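Local coordinates for Non-structural protein 3 (Porcine deltacoronavirus, PDB 6LN0) that probably cleaves the viral replicase polyprotein through its papain-like peptidase domain, which is joined in one chain to a macro domain and carries a four-cysteine zinc site, at residues T168-T173 and Q202-G207; I354-Y359 and T420-D425. All blocks are in the same frame, centred on the assembly; numbering follows the deposited sequence.

Overall arrangement
Contacts 1 and 2 follow each other in series along the single chain: both 168-173 and 202-207 precede 354-359 and 420-425. Their centres lie 53 Å apart and their nearest atoms about 38 Å apart, so the two never touch. Nor do they share a sheet. Contact 1 belongs to the small four-stranded sheet of strands 168-173, 180-184, 194-195 and 209-212, near the middle of the elongated chain; contact 2 involves the eight-stranded sheet at the far end, where the Q355 side chain is about 14 Å from the zinc ion. This separation is consistent with a ubiquitin-like module preceding the papain-like catalytic core.

Contact 1 (T168-T173 and Q202-G207); sequences TIVRTT and QEPKPG
Strand 168-173 passes loop 202-207 where V170 meets P204 and R171 meets G207; the nearest CA pairs are V170 with P206 (6.7 Å) and R171 with G207 (6.6 Å), and the two backbones form no hydrogen bonds with each other. The setting is consistent with the beta-grasp fold of a ubiquitin-like domain: a four-stranded mixed sheet in strand order 2-1-4-3, with helix 186-192 packed against it. Strand 168-173 is internal to that sheet. It bonds through its backbone to strand 180-184 at one edge and, at the other, pairs in parallel with 209-212, the strand into which 202-207 leads. The loop is extended from P204 to P206, with phi and psi close to polyproline II values. At G207 phi turns positive (82°), marking a change of course just ahead of the strand.

Among the side chains, V170 and P204 supply the apolar contact, meeting at about a right angle. V170 turns CG1 anti to its own N (chi1 -177°), which leaves CG2 beside that N and facing the proline. CG2 of V170 reaches CG of P204 at 3.6 Å, whereas V170 CG1 stays 4.2 Å from the same P204 atom; the tip of the pyrrolidine ring therefore meets one methyl preferentially. The patch continues beyond the pair: L194 touches both side chains, V189 of the helix packs on P204, and Y210 touches P204 while its OH bonds to K205 N.

R171 makes the second, looser contact. Its chain bends at chi3 (68°). With NE engaged by T181 OG1 on the neighbouring strand, the aliphatic part of the arginine is what meets the loop: R171 CD lies 3.9 Å from G207 O, a van der Waals approach.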
loop_
_atom_site.group_PDB
_atom_site.type_symbol
_atom_site.label_atom_id
_atom_site.label_comp_id
_atom_site.label_asym_id
_atom_site.label_seq_id
_atom_site.Cartn_x
_atom_site.Cartn_y
_atom_site.Cartn_z
ATOM N N THR A 168 -14.072 -0.991 5.601
ATOM C CA THR A 168 -13.234 0.090 6.092
ATOM C C THR A 168 -12.870 1.006 4.927
ATOM O O THR A 168 -12.608 0.542 3.810
ATOM C CB THR A 168 -11.974 -0.463 6.777
ATOM O OG1 THR A 168 -11.475 -1.587 6.040
ATOM C CG2 THR A 168 -12.292 -0.924 8.204
ATOM N N ILE A 169 -12.882 2.302 5.190
ATOM C CA ILE A 169 -12.664 3.316 4.162
ATOM C C ILE A 169 -11.165 3.550 3.982
ATOM O O ILE A 169 -10.463 3.904 4.933
ATOM C CB ILE A 169 -13.393 4.611 4.538
ATOM C CG1 ILE A 169 -14.826 4.267 4.954
ATOM C CG2 ILE A 169 -13.403 5.570 3.375
ATOM C CD1 ILE A 169 -15.653 3.733 3.808
ATOM N N VAL A 170 -10.672 3.355 2.763
ATOM C CA VAL A 170 -9.245 3.370 2.468
ATOM C C VAL A 170 -8.972 4.340 1.324
ATOM O O VAL A 170 -9.648 4.288 0.291
ATOM C CB VAL A 170 -8.732 1.971 2.091
ATOM C CG1 VAL A 170 -7.211 2.019 1.861
ATOM C CG2 VAL A 170 -9.112 0.963 3.155
ATOM N N ARG A 171 -7.972 5.206 1.498
ATOM C CA ARG A 171 -7.504 6.093 0.436
ATOM C C ARG A 171 -6.290 5.462 -0.223
ATOM O O ARG A 171 -5.326 5.110 0.462
ATOM C CB ARG A 171 -7.153 7.477 0.979
ATOM C CG ARG A 171 -8.239 8.057 1.878
ATOM C CD ARG A 171 -8.236 9.564 1.859
ATOM N NE ARG A 171 -8.649 10.096 0.559
ATOM C CZ ARG A 171 -8.506 11.370 0.179
ATOM N NH1 ARG A 171 -7.944 12.258 0.993
ATOM N NH2 ARG A 171 -8.917 11.752 -1.030
ATOM N N THR A 172 -6.343 5.321 -1.547
ATOM C CA THR A 172 -5.348 4.582 -2.302
ATOM C C THR A 172 -4.992 5.344 -3.568
ATOM O O THR A 172 -5.771 6.170 -4.056
ATOM C CB THR A 172 -5.836 3.185 -2.725
ATOM O OG1 THR A 172 -6.632 3.301 -3.914
ATOM C CG2 THR A 172 -6.647 2.537 -1.647
ATOM N N THR A 173 -3.823 5.006 -4.127
ATOM C CA THR A 173 -3.385 5.598 -5.379
ATOM C C THR A 173 -2.476 4.603 -6.091
ATOM O O THR A 173 -1.850 3.747 -5.457
ATOM C CB THR A 173 -2.660 6.955 -5.127
ATOM O OG1 THR A 173 -2.246 7.550 -6.370
ATOM C CG2 THR A 173 -1.413 6.775 -4.232
ATOM N N GLN A 202 -2.108 -4.439 6.303
ATOM C CA GLN A 202 -3.370 -5.148 6.268
ATOM C C GLN A 202 -4.431 -4.533 7.156
ATOM O O GLN A 202 -5.588 -4.953 7.070
ATOM C CB GLN A 202 -3.181 -6.624 6.613
ATOM C CG GLN A 202 -2.942 -7.454 5.371
ATOM C CD GLN A 202 -1.472 -7.645 5.099
ATOM O OE1 GLN A 202 -0.648 -7.487 5.998
ATOM N NE2 GLN A 202 -1.127 -7.979 3.855
ATOM N N GLU A 203 -4.097 -3.538 7.973
ATOM C CA GLU A 203 -5.125 -2.647 8.508
ATOM C C GLU A 203 -4.703 -1.203 8.309
ATOM O O GLU A 203 -3.935 -0.647 9.118
ATOM C CB GLU A 203 -5.468 -2.931 9.966
ATOM C CG GLU A 203 -4.340 -3.104 10.937
ATOM C CD GLU A 203 -4.780 -3.908 12.149
ATOM O OE1 GLU A 203 -5.752 -4.695 12.027
ATOM O OE2 GLU A 203 -4.171 -3.735 13.227
ATOM N N PRO A 204 -5.197 -0.566 7.256
ATOM C CA PRO A 204 -4.893 0.848 7.012
ATOM C C PRO A 204 -5.457 1.757 8.096
ATOM O O PRO A 204 -6.586 1.574 8.553
ATOM C CB PRO A 204 -5.576 1.116 5.663
ATOM C CG PRO A 204 -6.681 0.086 5.592
ATOM C CD PRO A 204 -6.073 -1.136 6.217
ATOM N N LYS A 205 -4.663 2.749 8.490
ATOM C CA LYS A 205 -5.170 3.814 9.338
ATOM C C LYS A 205 -6.046 4.760 8.515
ATOM O O LYS A 205 -5.836 4.918 7.310
ATOM C CB LYS A 205 -4.020 4.591 9.970
ATOM C CG LYS A 205 -3.195 3.791 10.954
ATOM C CD LYS A 205 -1.736 4.241 10.895
ATOM C CE LYS A 205 -0.923 3.718 12.070
ATOM N NZ LYS A 205 -0.520 4.818 12.995
ATOM N N PRO A 206 -7.045 5.393 9.131
ATOM C CA PRO A 206 -7.941 6.263 8.354
ATOM C C PRO A 206 -7.259 7.553 7.895
ATOM O O PRO A 206 -6.367 8.099 8.555
ATOM C CB PRO A 206 -9.096 6.550 9.325
ATOM C CG PRO A 206 -8.543 6.277 10.682
ATOM C CD PRO A 206 -7.501 5.213 10.521
ATOM N N GLY A 207 -7.692 8.035 6.727
ATOM C CA GLY A 207 -7.198 9.270 6.165
ATOM C C GLY A 207 -5.894 9.161 5.414
ATOM O O GLY A 207 -5.580 10.051 4.607
#

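Contact 2 (I354-Y359 and T420-D425)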
loop_
_atom_site.group_PDB
_atom_site.type_symbol
_atom_site.label_atom_id
_atom_site.label_comp_id
_atom_site.label_asym_id
_atom_site.label_seq_id
_atom_site.Cartn_x
_atom_site.Cartn_y
_atom_site.Cartn_z
ATOM N N ILE A 354 43.830 12.237 -15.797
ATOM C CA ILE A 354 44.136 12.338 -17.215
ATOM C C ILE A 354 44.598 11.033 -17.827
ATOM O O ILE A 354 44.931 10.959 -19.001
ATOM C CB ILE A 354 45.165 13.459 -17.505
ATOM C CG1 ILE A 354 46.494 13.142 -16.837
ATOM C CG2 ILE A 354 44.626 14.822 -17.075
ATOM C CD1 ILE A 354 47.589 14.056 -17.307
ATOM N N GLN A 355 44.596 9.928 -17.030
ATOM C CA GLN A 355 44.992 8.630 -17.536
ATOM C C GLN A 355 44.093 7.557 -16.916
ATOM O O GLN A 355 44.340 7.096 -15.792
ATOM C CB GLN A 355 46.468 8.376 -17.242
ATOM C CG GLN A 355 46.890 6.988 -17.522
ATOM C CD GLN A 355 47.362 6.827 -18.932
ATOM O OE1 GLN A 355 46.595 7.008 -19.882
ATOM N NE2 GLN A 355 48.639 6.510 -19.090
ATOM N N PRO A 356 43.053 7.133 -17.620
ATOM C CA PRO A 356 42.149 6.119 -17.064
ATOM C C PRO A 356 42.798 4.749 -16.992
ATOM O O PRO A 356 43.584 4.357 -17.858
ATOM C CB PRO A 356 40.980 6.124 -18.050
ATOM C CG PRO A 356 41.608 6.538 -19.348
ATOM C CD PRO A 356 42.642 7.566 -18.966
ATOM N N LYS A 357 42.443 3.996 -15.953
ATOM C CA LYS A 357 43.096 2.717 -15.708
ATOM C C LYS A 357 42.076 1.643 -15.357
ATOM O O LYS A 357 40.968 1.926 -14.899
ATOM C CB LYS A 357 44.128 2.821 -14.582
ATOM C CG LYS A 357 44.999 4.092 -14.631
ATOM C CD LYS A 357 46.238 3.951 -13.751
ATOM C CE LYS A 357 46.893 5.310 -13.468
ATOM N NZ LYS A 357 48.041 5.134 -12.536
ATOM N N VAL A 358 42.469 0.391 -15.556
ATOM C CA VAL A 358 41.717 -0.734 -15.028
ATOM C C VAL A 358 42.656 -1.595 -14.209
ATOM O O VAL A 358 43.884 -1.482 -14.286
ATOM C CB VAL A 358 41.039 -1.578 -16.124
ATOM C CG1 VAL A 358 39.903 -0.803 -16.752
ATOM C CG2 VAL A 358 42.069 -2.054 -17.188
ATOM N N TYR A 359 42.058 -2.477 -13.431
ATOM C CA TYR A 359 42.801 -3.413 -12.612
ATOM C C TYR A 359 43.084 -4.673 -13.417
ATOM O O TYR A 359 42.159 -5.329 -13.904
ATOM C CB TYR A 359 42.025 -3.758 -11.347
ATOM C CG TYR A 359 42.768 -4.726 -10.470
ATOM C CD1 TYR A 359 43.907 -4.335 -9.788
ATOM C CD2 TYR A 359 42.352 -6.031 -10.350
ATOM C CE1 TYR A 359 44.591 -5.213 -8.989
ATOM C CE2 TYR A 359 43.030 -6.922 -9.550
ATOM C CZ TYR A 359 44.149 -6.506 -8.865
ATOM O OH TYR A 359 44.854 -7.385 -8.067
ATOM N N THR A 420 35.737 11.647 -14.220
ATOM C CA THR A 420 36.233 12.206 -15.471
ATOM C C THR A 420 35.703 11.372 -16.623
ATOM O O THR A 420 35.511 10.158 -16.495
ATOM C CB THR A 420 37.775 12.218 -15.540
ATOM O OG1 THR A 420 38.273 10.912 -15.236
ATOM C CG2 THR A 420 38.371 13.222 -14.552
ATOM N N TYR A 421 35.461 12.029 -17.753
ATOM C CA TYR A 421 35.092 11.346 -18.988
ATOM C C TYR A 421 36.243 11.427 -19.982
ATOM O O TYR A 421 36.758 12.514 -20.257
ATOM C CB TYR A 421 33.832 11.943 -19.612
ATOM C CG TYR A 421 33.579 11.372 -20.976
ATOM C CD1 TYR A 421 33.166 10.046 -21.121
ATOM C CD2 TYR A 421 33.800 12.123 -22.126
ATOM C CE1 TYR A 421 32.961 9.482 -22.371
ATOM C CE2 TYR A 421 33.592 11.567 -23.379
ATOM C CZ TYR A 421 33.160 10.238 -23.485
ATOM O OH TYR A 421 32.939 9.661 -24.707
ATOM N N HIS A 422 36.630 10.283 -20.530
ATOM C CA HIS A 422 37.755 10.160 -21.449
ATOM C C HIS A 422 37.222 9.685 -22.796
ATOM O O HIS A 422 36.901 8.506 -22.960
ATOM C CB HIS A 422 38.790 9.191 -20.905
ATOM C CG HIS A 422 39.167 9.432 -19.473
ATOM N ND1 HIS A 422 40.312 10.114 -19.106
ATOM C CD2 HIS A 422 38.575 9.043 -18.317
ATOM C CE1 HIS A 422 40.400 10.147 -17.787
ATOM N NE2 HIS A 422 39.359 9.502 -17.284
ATOM N N ARG A 423 37.113 10.584 -23.766
ATOM C CA ARG A 423 36.785 10.146 -25.114
ATOM C C ARG A 423 37.973 9.409 -25.725
ATOM O O ARG A 423 39.123 9.602 -25.328
ATOM C CB ARG A 423 36.409 11.336 -25.992
ATOM C CG ARG A 423 37.600 12.202 -26.371
ATOM C CD ARG A 423 37.505 12.647 -27.824
ATOM N NE ARG A 423 36.125 12.964 -28.183
ATOM C CZ ARG A 423 35.646 14.201 -28.271
ATOM N NH1 ARG A 423 36.444 15.239 -28.029
ATOM N NH2 ARG A 423 34.370 14.399 -28.600
ATOM N N PHE A 424 37.684 8.566 -26.706
ATOM C CA PHE A 424 38.689 7.729 -27.358
ATOM C C PHE A 424 39.004 8.311 -28.737
ATOM O O PHE A 424 38.326 8.003 -29.719
ATOM C CB PHE A 424 38.194 6.284 -27.472
ATOM C CG PHE A 424 38.058 5.586 -26.158
ATOM C CD1 PHE A 424 38.738 6.045 -25.042
ATOM C CD2 PHE A 424 37.254 4.470 -26.032
ATOM C CE1 PHE A 424 38.612 5.397 -23.816
ATOM C CE2 PHE A 424 37.118 3.819 -24.803
ATOM C CZ PHE A 424 37.799 4.282 -23.700
ATOM N N ASP A 425 40.052 9.140 -28.806
ATOM C CA ASP A 425 40.508 9.764 -30.058
ATOM C C ASP A 425 41.931 10.308 -29.911
ATOM O O ASP A 425 42.140 11.518 -29.766
ATOM C CB ASP A 425 39.565 10.895 -30.487
ATOM C CG ASP A 425 38.314 10.385 -31.212
ATOM O OD1 ASP A 425 38.444 9.627 -32.201
ATOM O OD2 ASP A 425 37.191 10.732 -30.780
#
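P356 and H422 approach from opposite directions, their CA atoms 7.4 Å apart, and stack a proline on an imidazole in a CH-pi contact. They link the loop leading into the outermost strand 358-360 to strand 416-423, well inside the same eight-stranded sheet, probably joining the fingers and palm of a papain-like peptidase. Followed outward, H422 begins with CB, 4.2 Å from P356 CG. Its ring carbon CG sits anti to the carbonyl carbon (chi1 -48°), and the same proline atom, P356 CG, approaches H422 CG to 3.8 Å. On one branch, H422 ND1 is 3.5 Å from P356 CD, and CE1 also faces that methylene. On the other, H422 CD2 meets P356 CB at 3.8 Å. P356 CD stands 3.8 Å from the H422 ring centroid and 26° off its normal, so P356 CD sits over one face, offset toward the rim. Beyond the pair, F369 packs on P356 and A379 on H422. At the tip, H422 NE2 faces P356 CB and donates a weak, bent hydrogen bond (119°) to T420 OG1, which also bonds to Y351 OH; the NE2 to T420 OG1 distance is 2.7 Å.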